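Local coordinates for sensor protein dcuS (Escherichia coli, PDB 3BY8) that senses C4-dicarboxylates such as fumarate and malate through its periplasmic domain and activates the response regulator DcuR by phosphorylation, at residues S41-I46 / L67-P72; I59-M64 / G122-G127. One frame throughout, in Å; residues are numbered along the deposited sequence. Where two conformers were deposited one is given.

Contact 1 of 2, residues S41-I46 / L67-P72; sequences SGIQAI and LRYSHP. With LMR ((2S)-2-hydroxybutanedioic acid), chain B.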
loop_
_atom_site.group_PDB
_atom_site.type_symbol
_atom_site.label_atom_id
_atom_site.label_comp_id
_atom_site.label_asym_id
_atom_site.label_seq_id
_atom_site.Cartn_x
_atom_site.Cartn_y
_atom_site.Cartn_z
ATOM N N SER A 41 -16.264 -1.808 -0.315
ATOM C CA SER A 41 -15.442 -1.830 -1.526
ATOM C C SER A 41 -15.253 -3.177 -2.207
ATOM O O SER A 41 -15.762 -3.401 -3.302
ATOM C CB SER A 41 -14.051 -1.250 -1.229
ATOM O OG SER A 41 -14.138 0.044 -0.664
ATOM N N GLY A 42 -14.509 -4.064 -1.556
ATOM C CA GLY A 42 -14.197 -5.366 -2.118
ATOM C C GLY A 42 -12.680 -5.366 -2.206
ATOM O O GLY A 42 -12.039 -6.380 -2.520
ATOM N N ILE A 43 -12.116 -4.203 -1.903
ATOM C CA ILE A 43 -10.681 -3.969 -1.929
ATOM C C ILE A 43 -9.962 -4.744 -0.816
ATOM O O ILE A 43 -8.918 -5.356 -1.048
ATOM C CB ILE A 43 -10.418 -2.445 -1.819
ATOM C CG1 ILE A 43 -11.106 -1.731 -2.995
ATOM C CG2 ILE A 43 -8.929 -2.167 -1.820
ATOM C CD1 ILE A 43 -11.033 -0.221 -2.969
ATOM N N GLN A 44 -10.549 -4.745 0.379
ATOM C CA GLN A 44 -9.981 -5.458 1.510
ATOM C C GLN A 44 -9.650 -6.912 1.155
ATOM O O GLN A 44 -8.551 -7.393 1.424
ATOM C CB GLN A 44 -10.946 -5.409 2.691
ATOM C CG GLN A 44 -10.488 -6.210 3.903
ATOM C CD GLN A 44 -9.347 -5.549 4.671
ATOM O OE1 GLN A 44 -8.792 -4.527 4.248
ATOM N NE2 GLN A 44 -8.991 -6.136 5.805
ATOM N N ALA A 45 -10.614 -7.611 0.536
ATOM C CA ALA A 45 -10.432 -9.010 0.142
ATOM C C ALA A 45 -9.239 -9.255 -0.780
ATOM O O ALA A 45 -8.439 -10.176 -0.563
ATOM C CB ALA A 45 -11.706 -9.526 -0.526
ATOM N N ILE A 46 -9.117 -8.422 -1.803
ATOM C CA ILE A 46 -8.026 -8.552 -2.758
ATOM C C ILE A 46 -6.694 -8.196 -2.115
ATOM O O ILE A 46 -5.706 -8.915 -2.273
ATOM C CB ILE A 46 -8.264 -7.644 -3.975
ATOM C CG1 ILE A 46 -9.550 -8.083 -4.686
ATOM C CG2 ILE A 46 -7.055 -7.691 -4.909
ATOM C CD1 ILE A 46 -10.008 -7.130 -5.750
ATOM N N LEU A 67 -7.855 8.311 3.148
ATOM C CA LEU A 67 -8.740 7.360 3.840
ATOM C C LEU A 67 -8.472 5.951 3.371
ATOM O O LEU A 67 -8.416 5.700 2.163
ATOM C CB LEU A 67 -10.208 7.653 3.569
ATOM C CG LEU A 67 -10.830 8.832 4.263
ATOM C CD1 LEU A 67 -12.336 8.674 4.095
ATOM C CD2 LEU A 67 -10.436 8.873 5.747
ATOM N N ARG A 68 -8.363 5.010 4.305
ATOM C CA ARG A 68 -8.061 3.630 3.957
ATOM C C ARG A 68 -9.201 2.796 3.419
ATOM O O ARG A 68 -10.320 2.855 3.953
ATOM C CB ARG A 68 -7.516 2.877 5.170
ATOM C CG ARG A 68 -6.321 3.498 5.869
ATOM C CD ARG A 68 -5.798 2.459 6.815
ATOM N NE ARG A 68 -4.798 2.960 7.758
ATOM C CZ ARG A 68 -5.085 3.649 8.862
ATOM N NH1 ARG A 68 -6.347 3.948 9.173
ATOM N NH2 ARG A 68 -4.120 4.000 9.703
ATOM N N TYR A 69 -8.903 2.020 2.381
ATOM C CA TYR A 69 -9.852 1.085 1.794
ATOM C C TYR A 69 -9.500 -0.362 2.154
ATOM O O TYR A 69 -10.235 -1.297 1.845
ATOM C CB TYR A 69 -9.896 1.267 0.287
ATOM C CG TYR A 69 -10.886 2.312 -0.105
ATOM C CD1 TYR A 69 -10.715 3.650 0.254
ATOM C CD2 TYR A 69 -12.042 1.952 -0.800
ATOM C CE1 TYR A 69 -11.676 4.602 -0.068
ATOM C CE2 TYR A 69 -12.996 2.886 -1.124
ATOM C CZ TYR A 69 -12.816 4.203 -0.761
ATOM O OH TYR A 69 -13.780 5.115 -1.106
ATOM N N SER A 70 -8.350 -0.545 2.799
ATOM C CA SER A 70 -7.890 -1.853 3.227
ATOM C C SER A 70 -6.827 -1.677 4.306
ATOM O O SER A 70 -6.197 -0.610 4.394
ATOM C CB SER A 70 -7.295 -2.646 2.063
ATOM O OG SER A 70 -6.170 -1.993 1.487
ATOM N N HIS A 71 -6.673 -2.708 5.140
ATOM C CA HIS A 71 -5.669 -2.732 6.209
ATOM C C HIS A 71 -5.754 -4.099 6.865
ATOM O O HIS A 71 -6.837 -4.664 6.932
ATOM C CB HIS A 71 -5.976 -1.692 7.283
ATOM C CG HIS A 71 -4.839 -1.435 8.224
ATOM N ND1 HIS A 71 -4.564 -2.230 9.327
ATOM C CD2 HIS A 71 -3.920 -0.441 8.239
ATOM C CE1 HIS A 71 -3.518 -1.734 9.973
ATOM N NE2 HIS A 71 -3.112 -0.648 9.329
ATOM N N PRO A 72 -4.627 -4.648 7.354
ATOM C CA PRO A 72 -4.724 -5.967 7.998
ATOM C C PRO A 72 -5.702 -5.959 9.174
ATOM O O PRO A 72 -6.286 -6.996 9.490
ATOM C CB PRO A 72 -3.296 -6.249 8.443
ATOM C CG PRO A 72 -2.484 -5.591 7.376
ATOM C CD PRO A 72 -3.216 -4.279 7.140
HETATM C C1 LMR B . -1.376 2.762 7.802
HETATM O O1A LMR B . -2.227 2.025 7.375
HETATM O O1B LMR B . -1.688 3.714 8.547
HETATM C C2 LMR B . 0.040 2.279 7.729
HETATM O O2 LMR B . 0.958 3.167 8.502
HETATM C C3 LMR B . 0.186 0.775 8.032
HETATM C C4 LMR B . 0.234 0.562 9.558
HETATM O O4A LMR B . -0.798 0.704 10.212
HETATM O O4B LMR B . 1.339 0.314 10.122
HETATM O O HOH W 1 -12.308 -2.828 1.180
#

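Contact 2 of 2, residues I59-M64 / G122-G127; sequences IVVTDM and GVVAIG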
loop_
_atom_site.group_PDB
_atom_site.type_symbol
_atom_site.label_atom_id
_atom_site.label_comp_id
_atom_site.label_asym_id
_atom_site.label_seq_id
_atom_site.Cartn_x
_atom_site.Cartn_y
_atom_site.Cartn_z
ATOM N N ILE A 59 -1.037 -4.135 2.888
ATOM C CA ILE A 59 -1.370 -3.528 1.597
ATOM C C ILE A 59 -2.559 -2.627 1.898
ATOM O O ILE A 59 -3.676 -3.090 2.153
ATOM C CB ILE A 59 -1.750 -4.564 0.516
ATOM C CG1 ILE A 59 -0.540 -5.436 0.176
ATOM C CG2 ILE A 59 -2.246 -3.801 -0.724
ATOM C CD1 ILE A 59 -0.809 -6.418 -0.983
ATOM N N VAL A 60 -2.302 -1.319 1.925
ATOM C CA VAL A 60 -3.302 -0.328 2.243
ATOM C C VAL A 60 -3.583 0.608 1.055
ATOM O O VAL A 60 -2.726 1.364 0.630
ATOM C CB VAL A 60 -2.812 0.515 3.450
ATOM C CG1 VAL A 60 -3.689 1.753 3.669
ATOM C CG2 VAL A 60 -2.812 -0.367 4.693
ATOM N N VAL A 61 -4.800 0.535 0.523
ATOM C CA VAL A 61 -5.219 1.387 -0.580
ATOM C C VAL A 61 -5.918 2.576 0.045
ATOM O O VAL A 61 -6.697 2.391 0.974
ATOM C CB VAL A 61 -6.240 0.651 -1.451
ATOM C CG1 VAL A 61 -6.861 1.595 -2.485
ATOM C CG2 VAL A 61 -5.571 -0.492 -2.111
ATOM N N THR A 62 -5.616 3.790 -0.408
ATOM C CA THR A 62 -6.293 4.976 0.099
ATOM C C THR A 62 -6.832 5.834 -1.041
ATOM O O THR A 62 -6.442 5.661 -2.216
ATOM C CB THR A 62 -5.375 5.917 0.920
ATOM O OG1 THR A 62 -4.567 6.717 0.045
ATOM C CG2 THR A 62 -4.485 5.125 1.845
ATOM N N ASP A 63 -7.756 6.735 -0.690
ATOM C CA ASP A 63 -8.245 7.714 -1.652
ATOM C C ASP A 63 -7.316 8.950 -1.568
ATOM O O ASP A 63 -6.257 8.909 -0.878
ATOM C CB ASP A 63 -9.715 8.110 -1.380
ATOM C CG ASP A 63 -9.945 8.683 0.009
ATOM O OD1 ASP A 63 -9.031 9.274 0.643
ATOM O OD2 ASP A 63 -11.114 8.573 0.441
ATOM N N MET A 64 -7.693 10.054 -2.232
ATOM C CA MET A 64 -6.850 11.248 -2.256
ATOM C C MET A 64 -6.787 12.068 -0.958
ATOM O O MET A 64 -5.997 12.998 -0.842
ATOM C CB MET A 64 -7.246 12.134 -3.448
ATOM C CG MET A 64 -6.956 11.447 -4.795
ATOM S SD MET A 64 -5.195 10.962 -5.037
ATOM C CE MET A 64 -4.340 12.591 -4.863
ATOM N N GLY A 122 -6.138 7.782 -5.995
ATOM C CA GLY A 122 -5.757 7.162 -4.744
ATOM C C GLY A 122 -4.296 6.799 -4.702
ATOM O O GLY A 122 -3.503 7.281 -5.503
ATOM N N VAL A 123 -3.966 5.962 -3.725
ATOM C CA VAL A 123 -2.614 5.492 -3.496
ATOM C C VAL A 123 -2.642 4.035 -3.041
ATOM O O VAL A 123 -3.572 3.613 -2.369
ATOM C CB VAL A 123 -1.962 6.327 -2.350
ATOM C CG1 VAL A 123 -0.584 5.763 -1.985
ATOM C CG2 VAL A 123 -1.830 7.787 -2.785
ATOM N N VAL A 124 -1.649 3.269 -3.474
ATOM C CA VAL A 124 -1.466 1.914 -2.932
ATOM C C VAL A 124 -0.172 2.013 -2.106
ATOM O O VAL A 124 0.894 2.387 -2.618
ATOM C CB VAL A 124 -1.263 0.810 -3.985
ATOM C CG1 VAL A 124 -1.108 -0.521 -3.265
ATOM C CG2 VAL A 124 -2.446 0.743 -4.946
ATOM N N ALA A 125 -0.311 1.698 -0.813
ATOM C CA ALA A 125 0.797 1.692 0.143
ATOM C C ALA A 125 1.074 0.242 0.569
ATOM O O ALA A 125 0.135 -0.470 0.945
ATOM C CB ALA A 125 0.414 2.531 1.379
ATOM N N ILE A 126 2.338 -0.186 0.543
ATOM C CA ILE A 126 2.681 -1.577 0.939
ATOM C C ILE A 126 3.884 -1.577 1.885
ATOM O O ILE A 126 4.830 -0.826 1.679
ATOM C CB ILE A 126 3.003 -2.437 -0.313
ATOM C CG1 ILE A 126 1.736 -2.546 -1.162
ATOM C CG2 ILE A 126 3.548 -3.824 0.092
ATOM C CD1 ILE A 126 1.849 -3.539 -2.348
ATOM N N GLY A 127 3.814 -2.385 2.939
ATOM C CA GLY A 127 4.923 -2.452 3.867
ATOM C C GLY A 127 5.501 -3.854 3.990
ATOM O O GLY A 127 4.773 -4.854 3.856
#

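Contact 1 of 2, residues S41-I46 / L67-P72
Q44, in the first turn of helix 43-53, grips the backbone of H71 in a buried helix-to-loop contact at the edge of the malate pocket; segment 67-72 lies in the loop after strand 58-63. The two ends of its carboxamide do different work. OE1 accepts from H71 N at 2.9 Å, in the carbonyl plane and on a lone pair, while NE2 donates to H71 O at 2.8 Å with that oxygen almost exactly in the amide plane. Two bonds to one residue fix the flip of the amide, and glutamine suits the place because its side chain offers a donor and an acceptor together. CG lies anti to the backbone N (chi1 176°) and the chain turns about CB-CG (chi2 74°), which carries the amide across to the loop. Close to the helix start, one water bridges Q44 N and Y69 O, accepting from Q44 N, a first-turn N-H with no helical acceptor, and donating to Y69 O. Beside it I43, in one of its two conformers, brings CD1 obliquely to the Y69 ring, an apolar contact whose very close approach is doubtful, while Y69 OH reaches K36 O. S70 OG is turned to the strand, where it bonds to I59 O and V61 N. On the far side of the loop, H71 NE2 donates to malate O4A at 2.8 Å, and R68 meets the other carboxylate of the ligand, with NE 2.8 Å from O1A and NH2 2.7 Å from O1B. Q44 is thus a second-shell residue, consistent with a part in positioning the backbone of H71, which binds the ligand in the dicarboxylate pocket of a single Cache sensor domain.

Contact 2 of 2, residues I59-M64 / G122-G127
V60 and T62 pair with A125 and V123 through four backbone hydrogen bonds, which join the outermost strand 58-63 to strand 120-129 in the antiparallel sheet. V60 N to A125 O and T62 N to V123 O are both 2.8 Å, and the return bonds run from A125 N to V60 O and from V123 N to T62 O. The last is the more bent at its acceptor, since V123 N lies above the carbonyl plane of T62. V61 with V124, a non-hydrogen-bonded pair, sits between them, and I59 with I126 follows beyond V60-A125; a CA-H...O contact brings V61 CA to 3.3 Å from V123 O.

Apolar contacts fill the face that carries I59, V61, V124 and I126. I59 and I126 lie side by side, CG1 against CG1 at 3.9 Å. Helices 8-25 and 43-53 pack over this face, where bulky apolar side chains suit burial and beta-branched ones favour the extended backbone. On the other face, V60 CB is 4.3 Å from A125 CB; the small alanine lies beside F110, and V60 touches malate.

Across the strand pair the polar side chain is that of T62; D63 turns away, its OD1 accepting from L67 N and Q65 N. T62 OG1 stands between backbone N and carbonyl carbon (chi1 79°), donating to D63 O at 2.9 Å and resting 3.6 Å from V123 CB. A valine in its place would probably leave D63 O without this hydroxyl donor and the turn after it less firmly held. M64 SD comes 3.5 Å from G122 N, and glycine suits position G122 because a side chain there would clash with T62 O.

The chemistry implies a frame held by main-chain bonds, with one greasy face sealed by helices and the other turned partly to the ligand.

From the N terminus, helix 8-25 and helix 28-33 come first, then segment 41-46 at the start of helix 43-53. The chain runs on into strand 58-63, which opens contact 2, and only then reaches 67-72, which closes contact 1 over a loop of 20 residues. Contact 2 closes much later, at 122-127, after 57 intervening residues that include strands 95-99 and 106-114. The two therefore cross rather than nest. They also touch directly: Y69 N lies 2.6 Å from V61 O, a probable hydrogen bond. Strand 58-63 thus stands between the ligand-binding loop and strand 120-129, tying helix 43-53, loop and sheet into one unit.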